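FOKI restriction endonuclease (Planomicrobium okeanokoites, PDB 2FOK) is a type IIS restriction endonuclease that recognises a specific DNA sequence and cuts both strands at a distance from it, using metal ions for the hydrolysis. Local coordinates at residues 41-46 against 50-55; 307-312 against 341-346; 526-531 against 574-579. All blocks are in the same frame, centred on the assembly; numbering follows the deposited sequence.

Overall arrangement
The three contacts follow one another along a single chain, and none touches another. Contact 1 pairs two helices in the first recognition subdomain, contact 2 joins two helices of the D3 domain, and contact 3 ties a helix to an edge strand of the cleavage domain. Their centres lie about 45 Å apart for contacts 1 and 2, 36 Å for contacts 2 and 3, and 59 Å for contacts 1 and 3; the nearest atoms of contacts 2 and 3 are still about 20 Å apart. Contact 2 also borders other parts of the protein: T343 and N346 meet helix 389-398 of the cleavage domain, and R310 pairs with E189. No metal ion or DNA takes part in any of the three.

Contact 1 (41-46 against 50-55)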
loop_
_atom_site.group_PDB
_atom_site.type_symbol
_atom_site.label_atom_id
_atom_site.label_comp_id
_atom_site.label_asym_id
_atom_site.label_seq_id
_atom_site.Cartn_x
_atom_site.Cartn_y
_atom_site.Cartn_z
ATOM N N LYS A 41 4.125 -32.389 -17.545
ATOM C CA LYS A 41 4.876 -31.489 -16.674
ATOM C C LYS A 41 5.118 -31.992 -15.264
ATOM O O LYS A 41 6.233 -31.909 -14.753
ATOM C CB LYS A 41 4.162 -30.143 -16.580
ATOM C CG LYS A 41 4.199 -29.343 -17.854
ATOM C CD LYS A 41 5.506 -28.588 -17.995
ATOM C CE LYS A 41 5.493 -27.760 -19.267
ATOM N NZ LYS A 41 4.086 -27.446 -19.633
ATOM N N ILE A 42 4.061 -32.493 -14.632
ATOM C CA ILE A 42 4.136 -32.977 -13.256
ATOM C C ILE A 42 4.982 -34.239 -13.081
ATOM O O ILE A 42 5.913 -34.255 -12.280
ATOM C CB ILE A 42 2.703 -33.193 -12.681
ATOM C CG1 ILE A 42 2.064 -31.829 -12.395
ATOM C CG2 ILE A 42 2.754 -34.012 -11.401
ATOM C CD1 ILE A 42 0.726 -31.900 -11.706
ATOM N N PRO A 43 4.682 -35.307 -13.836
ATOM C CA PRO A 43 5.498 -36.511 -13.664
ATOM C C PRO A 43 6.966 -36.248 -14.002
ATOM O O PRO A 43 7.854 -36.997 -13.596
ATOM C CB PRO A 43 4.856 -37.531 -14.610
ATOM C CG PRO A 43 4.052 -36.732 -15.574
ATOM C CD PRO A 43 3.638 -35.478 -14.863
ATOM N N THR A 44 7.212 -35.166 -14.735
ATOM C CA THR A 44 8.562 -34.791 -15.143
ATOM C C THR A 44 9.310 -33.906 -14.148
ATOM O O THR A 44 10.406 -34.250 -13.706
ATOM C CB THR A 44 8.536 -34.061 -16.487
ATOM O OG1 THR A 44 8.243 -35.001 -17.518
ATOM C CG2 THR A 44 9.871 -33.412 -16.771
ATOM N N LEU A 45 8.726 -32.765 -13.802
ATOM C CA LEU A 45 9.375 -31.840 -12.884
ATOM C C LEU A 45 9.126 -32.136 -11.414
ATOM O O LEU A 45 9.815 -31.600 -10.547
ATOM C CB LEU A 45 8.944 -30.413 -13.204
ATOM C CG LEU A 45 9.050 -30.069 -14.691
ATOM C CD1 LEU A 45 8.266 -28.803 -14.971
ATOM C CD2 LEU A 45 10.525 -29.917 -15.080
ATOM N N VAL A 46 8.144 -32.987 -11.133
ATOM C CA VAL A 46 7.824 -33.342 -9.751
ATOM C C VAL A 46 8.456 -34.697 -9.441
ATOM O O VAL A 46 7.885 -35.744 -9.734
ATOM C CB VAL A 46 6.277 -33.400 -9.521
ATOM C CG1 VAL A 46 5.963 -34.118 -8.213
ATOM C CG2 VAL A 46 5.699 -31.987 -9.492
ATOM N N LYS A 50 5.604 -39.577 -4.049
ATOM C CA LYS A 50 4.370 -39.443 -3.278
ATOM C C LYS A 50 3.489 -38.256 -3.659
ATOM O O LYS A 50 2.314 -38.428 -3.947
ATOM C CB LYS A 50 4.689 -39.371 -1.784
ATOM C CG LYS A 50 3.472 -39.566 -0.885
ATOM C CD LYS A 50 3.864 -39.644 0.583
ATOM C CE LYS A 50 2.860 -38.922 1.471
ATOM N NZ LYS A 50 3.563 -38.010 2.412
ATOM N N ILE A 51 4.042 -37.051 -3.643
ATOM C CA ILE A 51 3.260 -35.868 -3.999
ATOM C C ILE A 51 2.873 -35.916 -5.471
ATOM O O ILE A 51 1.793 -35.465 -5.859
ATOM C CB ILE A 51 4.048 -34.569 -3.749
ATOM C CG1 ILE A 51 4.781 -34.642 -2.404
ATOM C CG2 ILE A 51 3.103 -33.387 -3.761
ATOM C CD1 ILE A 51 3.908 -35.062 -1.234
ATOM N N GLN A 52 3.768 -36.475 -6.280
ATOM C CA GLN A 52 3.560 -36.603 -7.716
ATOM C C GLN A 52 2.321 -37.442 -8.027
ATOM O O GLN A 52 1.525 -37.092 -8.906
ATOM C CB GLN A 52 4.799 -37.232 -8.348
ATOM C CG GLN A 52 4.925 -37.010 -9.842
ATOM C CD GLN A 52 5.318 -38.276 -10.569
ATOM O OE1 GLN A 52 4.949 -38.487 -11.726
ATOM N NE2 GLN A 52 6.064 -39.135 -9.887
ATOM N N LYS A 53 2.163 -38.546 -7.299
ATOM C CA LYS A 53 1.019 -39.444 -7.475
ATOM C C LYS A 53 -0.249 -38.812 -6.902
ATOM O O LYS A 53 -1.360 -39.104 -7.340
ATOM C CB LYS A 53 1.285 -40.781 -6.772
ATOM C CG LYS A 53 2.654 -41.381 -7.066
ATOM C CD LYS A 53 2.651 -42.880 -6.855
ATOM C CE LYS A 53 2.725 -43.234 -5.376
ATOM N NZ LYS A 53 3.709 -44.329 -5.099
ATOM N N GLU A 54 -0.072 -37.948 -5.912
ATOM C CA GLU A 54 -1.187 -37.261 -5.275
ATOM C C GLU A 54 -1.741 -36.126 -6.144
ATOM O O GLU A 54 -2.938 -35.849 -6.124
ATOM C CB GLU A 54 -0.736 -36.692 -3.927
ATOM C CG GLU A 54 -0.592 -37.733 -2.837
ATOM C CD GLU A 54 0.102 -37.198 -1.600
ATOM O OE1 GLU A 54 0.431 -35.991 -1.576
ATOM O OE2 GLU A 54 0.321 -37.986 -0.654
ATOM N N LEU A 55 -0.867 -35.474 -6.907
ATOM C CA LEU A 55 -1.279 -34.359 -7.754
ATOM C C LEU A 55 -1.953 -34.777 -9.064
ATOM O O LEU A 55 -3.054 -34.309 -9.369
ATOM C CB LEU A 55 -0.077 -33.444 -8.041
ATOM C CG LEU A 55 0.338 -32.488 -6.909
ATOM C CD1 LEU A 55 1.647 -31.806 -7.268
ATOM C CD2 LEU A 55 -0.736 -31.438 -6.680
#
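The backbone N of V46 gives a hydrogen bond to I42 O at 2.8 Å, closing the last turn before the chain leaves helix, and both residues then pack against Q52. This is an antiparallel helical hairpin, helices 32-45 and 49-60, in a recognition subdomain of the helix-turn-helix clan. The axes of the short segments run 9.6 Å apart at 179°. Q52 lies between the helices at the end near the connecting turn; its CG stands anti to the backbone N (chi1 -161°), which sets CB and CG against V46 and I42. V46 CG1 presses on Q52 CB at 3.3 Å, a tight fit, while V46 O comes within 3.2 Å of Q52 CG. The I42 and Q52 side chains run alongside each other, pointing opposite ways, with I42 CG2 4.0 Å from Q52 CG. Were Q52 shortened to an alanine, the CG packing against I42 CG2 and V46 O would be lost and a gap would probably open between the two helices. Deeper in, I42 also touches V56, M59 and A90, and L55 touches I87. There the side chains of I42 and L55 stand nearly perpendicular, I42 CD1 lying 4.1 Å from L55 CB.

Contact 2 (307-312 against 341-346); sequences RTRRAL and IETIEN
R309 and T343 meet with their side chains nearly perpendicular, the threonine methyl set over one face of the guanidinium. T343 CG2 stands 3.5 Å above that plane, over its centre, and the spread of distances bears this out: R309 NE and NH1 are each 3.7 Å from T343 CG2, and NH2 is 3.9 Å from it. Two bends in the arginine chain, at chi2 (-139°) and chi3 (-86°), turn the flat group broadside to helix 341-352. On the threonine, the methyl is the branch anti to the backbone N, with OG1 beside that N (chi1 -81°); this puts CG2 on the arginine side and OG1 toward S395, whose OG it hydrogen-bonds. The second pair is looser. R310 NH2 approaches N346 ND2 obliquely at 4.4 Å, with no hydrogen bond between them.

The backbones stay well separated, the CA atoms of R310 and I344 being 8.2 Å apart, a separation bridged mainly by the arginine chains. Both helices belong to the D3 domain, whose order of helix, short strand, two helices and two strands is consistent with a winged-helix fold. T343 and N346 also touch R398, so this face of helix 341-352 borders helix 389-398 of the cleavage domain.

Across the two segments the contact is thus methyl against cation face, with no polar bond. The charges are answered by acids instead: D347 takes R309 NH1 through OD2 and R310 NE through OD1, and E189 pairs with R310 NH2. Sharing one carboxylate probably offsets the proximity of the two positive groups and limits how far either guanidinium can turn.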
loop_
_atom_site.group_PDB
_atom_site.type_symbol
_atom_site.label_atom_id
_atom_site.label_comp_id
_atom_site.label_asym_id
_atom_site.label_seq_id
_atom_site.Cartn_x
_atom_site.Cartn_y
_atom_site.Cartn_z
ATOM N N ARG A 307 -11.143 -6.599 8.815
ATOM C CA ARG A 307 -11.824 -7.095 7.620
ATOM C C ARG A 307 -13.325 -7.285 7.890
ATOM O O ARG A 307 -14.165 -6.972 7.047
ATOM C CB ARG A 307 -11.210 -8.427 7.178
ATOM C CG ARG A 307 -10.096 -8.319 6.130
ATOM C CD ARG A 307 -9.239 -9.588 6.120
ATOM N NE ARG A 307 -8.038 -9.450 5.300
ATOM C CZ ARG A 307 -7.281 -10.465 4.885
ATOM N NH1 ARG A 307 -7.591 -11.714 5.210
ATOM N NH2 ARG A 307 -6.216 -10.229 4.124
ATOM N N THR A 308 -13.661 -7.804 9.065
ATOM C CA THR A 308 -15.054 -8.019 9.419
ATOM C C THR A 308 -15.790 -6.687 9.563
ATOM O O THR A 308 -16.871 -6.498 8.996
ATOM C CB THR A 308 -15.176 -8.812 10.732
ATOM O OG1 THR A 308 -14.335 -9.969 10.666
ATOM C CG2 THR A 308 -16.610 -9.260 10.957
ATOM N N ARG A 309 -15.192 -5.769 10.313
ATOM C CA ARG A 309 -15.771 -4.447 10.537
ATOM C C ARG A 309 -16.113 -3.754 9.214
ATOM O O ARG A 309 -17.205 -3.215 9.049
ATOM C CB ARG A 309 -14.793 -3.593 11.347
ATOM C CG ARG A 309 -15.405 -2.382 12.033
ATOM C CD ARG A 309 -14.462 -1.195 11.896
ATOM N NE ARG A 309 -13.450 -1.160 12.946
ATOM C CZ ARG A 309 -12.155 -0.897 12.766
ATOM N NH1 ARG A 309 -11.669 -0.636 11.560
ATOM N NH2 ARG A 309 -11.346 -0.883 13.817
ATOM N N ARG A 310 -15.176 -3.757 8.271
ATOM C CA ARG A 310 -15.440 -3.138 6.979
ATOM C C ARG A 310 -16.475 -3.950 6.197
ATOM O O ARG A 310 -17.256 -3.389 5.443
ATOM C CB ARG A 310 -14.141 -3.002 6.184
ATOM C CG ARG A 310 -13.291 -1.826 6.657
ATOM C CD ARG A 310 -11.841 -1.909 6.178
ATOM N NE ARG A 310 -11.039 -0.846 6.774
ATOM C CZ ARG A 310 -9.713 -0.822 6.798
ATOM N NH1 ARG A 310 -9.015 -1.806 6.255
ATOM N NH2 ARG A 310 -9.079 0.174 7.403
ATOM N N ALA A 311 -16.493 -5.267 6.397
ATOM C CA ALA A 311 -17.443 -6.141 5.702
ATOM C C ALA A 311 -18.871 -5.848 6.143
ATOM O O ALA A 311 -19.787 -5.761 5.322
ATOM C CB ALA A 311 -17.110 -7.604 5.977
ATOM N N LEU A 312 -19.046 -5.705 7.451
ATOM C CA LEU A 312 -20.340 -5.413 8.028
ATOM C C LEU A 312 -20.841 -4.005 7.682
ATOM O O LEU A 312 -22.045 -3.766 7.665
ATOM C CB LEU A 312 -20.271 -5.596 9.542
ATOM C CG LEU A 312 -20.107 -7.061 9.936
ATOM C CD1 LEU A 312 -19.909 -7.192 11.431
ATOM C CD2 LEU A 312 -21.341 -7.826 9.460
ATOM N N ILE A 341 -17.495 7.080 15.450
ATOM C CA ILE A 341 -17.853 7.665 14.151
ATOM C C ILE A 341 -16.714 7.874 13.141
ATOM O O ILE A 341 -16.908 7.644 11.944
ATOM C CB ILE A 341 -18.596 9.036 14.319
ATOM C CG1 ILE A 341 -19.908 8.850 15.093
ATOM C CG2 ILE A 341 -18.890 9.644 12.962
ATOM C CD1 ILE A 341 -20.994 8.108 14.333
ATOM N N GLU A 342 -15.542 8.313 13.594
ATOM C CA GLU A 342 -14.446 8.554 12.652
ATOM C C GLU A 342 -13.691 7.309 12.185
ATOM O O GLU A 342 -12.945 7.365 11.212
ATOM C CB GLU A 342 -13.461 9.585 13.211
ATOM C CG GLU A 342 -13.357 9.594 14.710
ATOM C CD GLU A 342 -14.370 10.506 15.346
ATOM O OE1 GLU A 342 -14.339 11.725 15.080
ATOM O OE2 GLU A 342 -15.202 9.998 16.113
ATOM N N THR A 343 -13.873 6.193 12.876
ATOM C CA THR A 343 -13.236 4.953 12.455
ATOM C C THR A 343 -14.109 4.451 11.311
ATOM O O THR A 343 -13.608 3.977 10.292
ATOM C CB THR A 343 -13.229 3.889 13.575
ATOM O OG1 THR A 343 -12.151 4.147 14.487
ATOM C CG2 THR A 343 -13.039 2.503 12.979
ATOM N N ILE A 344 -15.423 4.576 11.495
ATOM C CA ILE A 344 -16.402 4.166 10.495
ATOM C C ILE A 344 -16.268 5.031 9.240
ATOM O O ILE A 344 -16.421 4.537 8.121
ATOM C CB ILE A 344 -17.855 4.264 11.049
ATOM C CG1 ILE A 344 -17.997 3.371 12.282
ATOM C CG2 ILE A 344 -18.862 3.847 9.982
ATOM C CD1 ILE A 344 -19.274 3.580 13.059
ATOM N N GLU A 345 -15.970 6.313 9.430
ATOM C CA GLU A 345 -15.793 7.241 8.308
ATOM C C GLU A 345 -14.540 6.881 7.502
ATOM O O GLU A 345 -14.538 6.971 6.278
ATOM C CB GLU A 345 -15.655 8.689 8.814
ATOM C CG GLU A 345 -16.910 9.285 9.421
ATOM C CD GLU A 345 -16.710 10.714 9.939
ATOM O OE1 GLU A 345 -15.612 11.032 10.442
ATOM O OE2 GLU A 345 -17.659 11.520 9.846
ATOM N N ASN A 346 -13.470 6.480 8.187
ATOM C CA ASN A 346 -12.233 6.117 7.496
ATOM C C ASN A 346 -12.398 4.789 6.772
ATOM O O ASN A 346 -11.808 4.564 5.714
ATOM C CB ASN A 346 -11.059 6.028 8.480
ATOM C CG ASN A 346 -9.716 5.804 7.772
ATOM O OD1 ASN A 346 -9.116 6.737 7.230
ATOM N ND2 ASN A 346 -9.243 4.568 7.789
#

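Contact 3 (526-531 against 574-579); sequences GNYKAQ and NGEINF
Y528 takes a first torsion of 58°, placing CG between its backbone N and carbonyl carbon, and E576 sets its CG anti to the backbone N with the chain extended beyond; together these rotamers bring the phenol oxygen beside the carboxylate. The site lies at the edge of the central sheet of the PD-(D/E)XK cleavage domain. Residues 526-531 lie at the N-terminal part of helix 528-539, and the short, weakly bonded strand 575-576 runs parallel to 542-547 as the outermost strand on this side.

The two side chains approach nearly perpendicular to each other, and the ring plane is turned 78° from the carboxylate plane. Y528 OH lies 3.3 Å from E576 OE1 and 3.7 Å from E576 CB. A water bridges the pair: it is hydrogen-bonded to Y528 OH at 2.7 Å and donates to E576 OE1 at 2.8 Å. One carboxylate oxygen is therefore tied to the phenol through solvent. Y528 and E576 both also touch V545 of the neighbouring strand, which forms backbone hydrogen bonds with G575 and I577.

K529 adds a hydrogen bond across the contact. Its aliphatic part passes G575, with K529 CG 4.4 Å from G575 CA, before the chain bends at its last torsion. From there K529 NZ donates to N574 O at 3.1 Å; the angle at that oxygen is 146°, and the nitrogen is displaced from the carbonyl plane. N574, whose backbone has left-handed helical angles, turns the chain into the strand. Its own side chain is engaged with the adjacent strand, N574 OD1 accepting a hydrogen bond from G543 N.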
loop_
_atom_site.group_PDB
_atom_site.type_symbol
_atom_site.label_atom_id
_atom_site.label_comp_id
_atom_site.label_asym_id
_atom_site.label_seq_id
_atom_site.Cartn_x
_atom_site.Cartn_y
_atom_site.Cartn_z
ATOM N N GLY A 526 14.748 2.042 27.284
ATOM C CA GLY A 526 16.158 1.788 27.533
ATOM C C GLY A 526 16.943 3.032 27.902
ATOM O O GLY A 526 16.363 4.048 28.311
ATOM N N ASN A 527 18.263 2.968 27.762
ATOM C CA ASN A 527 19.090 4.123 28.106
ATOM C C ASN A 527 19.406 5.018 26.911
ATOM O O ASN A 527 20.560 5.378 26.677
ATOM C CB ASN A 527 20.389 3.673 28.786
ATOM C CG ASN A 527 20.980 4.752 29.696
ATOM O OD1 ASN A 527 21.979 4.521 30.385
ATOM N ND2 ASN A 527 20.361 5.939 29.700
ATOM N N TYR A 528 18.371 5.384 26.163
ATOM C CA TYR A 528 18.544 6.245 25.004
ATOM C C TYR A 528 19.058 7.619 25.466
ATOM O O TYR A 528 19.787 8.299 24.738
ATOM C CB TYR A 528 17.206 6.404 24.263
ATOM C CG TYR A 528 16.105 6.962 25.140
ATOM C CD1 TYR A 528 16.049 8.329 25.448
ATOM C CD2 TYR A 528 15.136 6.128 25.684
ATOM C CE1 TYR A 528 15.063 8.838 26.275
ATOM C CE2 TYR A 528 14.138 6.633 26.515
ATOM C CZ TYR A 528 14.107 7.986 26.809
ATOM O OH TYR A 528 13.115 8.485 27.638
ATOM N N LYS A 529 18.677 8.015 26.678
ATOM C CA LYS A 529 19.082 9.300 27.235
ATOM C C LYS A 529 20.605 9.436 27.331
ATOM O O LYS A 529 21.161 10.483 26.996
ATOM C CB LYS A 529 18.460 9.500 28.620
ATOM C CG LYS A 529 18.136 10.952 28.977
ATOM C CD LYS A 529 17.650 11.064 30.431
ATOM C CE LYS A 529 17.701 12.506 30.964
ATOM N NZ LYS A 529 18.614 13.388 30.174
ATOM N N ALA A 530 21.272 8.381 27.786
ATOM C CA ALA A 530 22.722 8.393 27.916
ATOM C C ALA A 530 23.365 8.711 26.575
ATOM O O ALA A 530 24.446 9.301 26.524
ATOM C CB ALA A 530 23.209 7.049 28.428
ATOM N N GLN A 531 22.700 8.317 25.489
ATOM C CA GLN A 531 23.197 8.582 24.136
ATOM C C GLN A 531 23.058 10.063 23.835
ATOM O O GLN A 531 23.944 10.674 23.242
ATOM C CB GLN A 531 22.394 7.782 23.099
ATOM C CG GLN A 531 22.693 6.284 23.077
ATOM C CD GLN A 531 24.131 5.987 22.728
ATOM O OE1 GLN A 531 24.607 6.360 21.663
ATOM N NE2 GLN A 531 24.833 5.306 23.622
ATOM N N ASN A 574 17.433 17.172 25.634
ATOM C CA ASN A 574 18.293 15.996 25.702
ATOM C C ASN A 574 17.575 14.847 26.439
ATOM O O ASN A 574 18.165 14.112 27.231
ATOM C CB ASN A 574 19.631 16.347 26.379
ATOM C CG ASN A 574 20.406 17.433 25.634
ATOM O OD1 ASN A 574 20.688 17.305 24.439
ATOM N ND2 ASN A 574 20.757 18.503 26.340
ATOM N N GLY A 575 16.283 14.716 26.170
ATOM C CA GLY A 575 15.491 13.651 26.750
ATOM C C GLY A 575 14.365 13.316 25.779
ATOM O O GLY A 575 14.500 13.497 24.572
ATOM N N GLU A 576 13.246 12.835 26.301
ATOM C CA GLU A 576 12.108 12.520 25.462
ATOM C C GLU A 576 11.142 13.698 25.478
ATOM O O GLU A 576 10.855 14.277 26.524
ATOM C CB GLU A 576 11.397 11.263 25.967
ATOM C CG GLU A 576 10.180 10.885 25.125
ATOM C CD GLU A 576 9.737 9.441 25.317
ATOM O OE1 GLU A 576 10.048 8.849 26.371
ATOM O OE2 GLU A 576 9.073 8.899 24.411
ATOM N N ILE A 577 10.653 14.070 24.308
ATOM C CA ILE A 577 9.702 15.161 24.216
ATOM C C ILE A 577 8.281 14.633 24.438
ATOM O O ILE A 577 7.859 13.640 23.833
ATOM C CB ILE A 577 9.753 15.834 22.838
ATOM C CG1 ILE A 577 11.028 16.664 22.706
ATOM C CG2 ILE A 577 8.521 16.715 22.647
ATOM C CD1 ILE A 577 11.416 16.958 21.261
ATOM N N ASN A 578 7.559 15.304 25.322
ATOM C CA ASN A 578 6.184 14.955 25.623
ATOM C C ASN A 578 5.384 16.262 25.664
ATOM O O ASN A 578 5.506 17.063 26.598
ATOM C CB ASN A 578 6.108 14.225 26.964
ATOM C CG ASN A 578 6.340 12.738 26.825
ATOM O OD1 ASN A 578 5.611 12.048 26.119
ATOM N ND2 ASN A 578 7.359 12.233 27.503
ATOM N N PHE A 579 4.573 16.468 24.633
ATOM C CA PHE A 579 3.761 17.677 24.508
ATOM C C PHE A 579 2.626 17.749 25.514
ATOM O O PHE A 579 2.293 18.904 25.848
ATOM C CB PHE A 579 3.196 17.777 23.089
ATOM C CG PHE A 579 4.242 18.026 22.045
ATOM C CD1 PHE A 579 4.853 19.273 21.943
ATOM C CD2 PHE A 579 4.627 17.015 21.174
ATOM C CE1 PHE A 579 5.824 19.514 20.995
ATOM C CE2 PHE A 579 5.606 17.248 20.216
ATOM C CZ PHE A 579 6.206 18.502 20.127
HETATM O O HOH W 1 10.907 9.204 28.960
#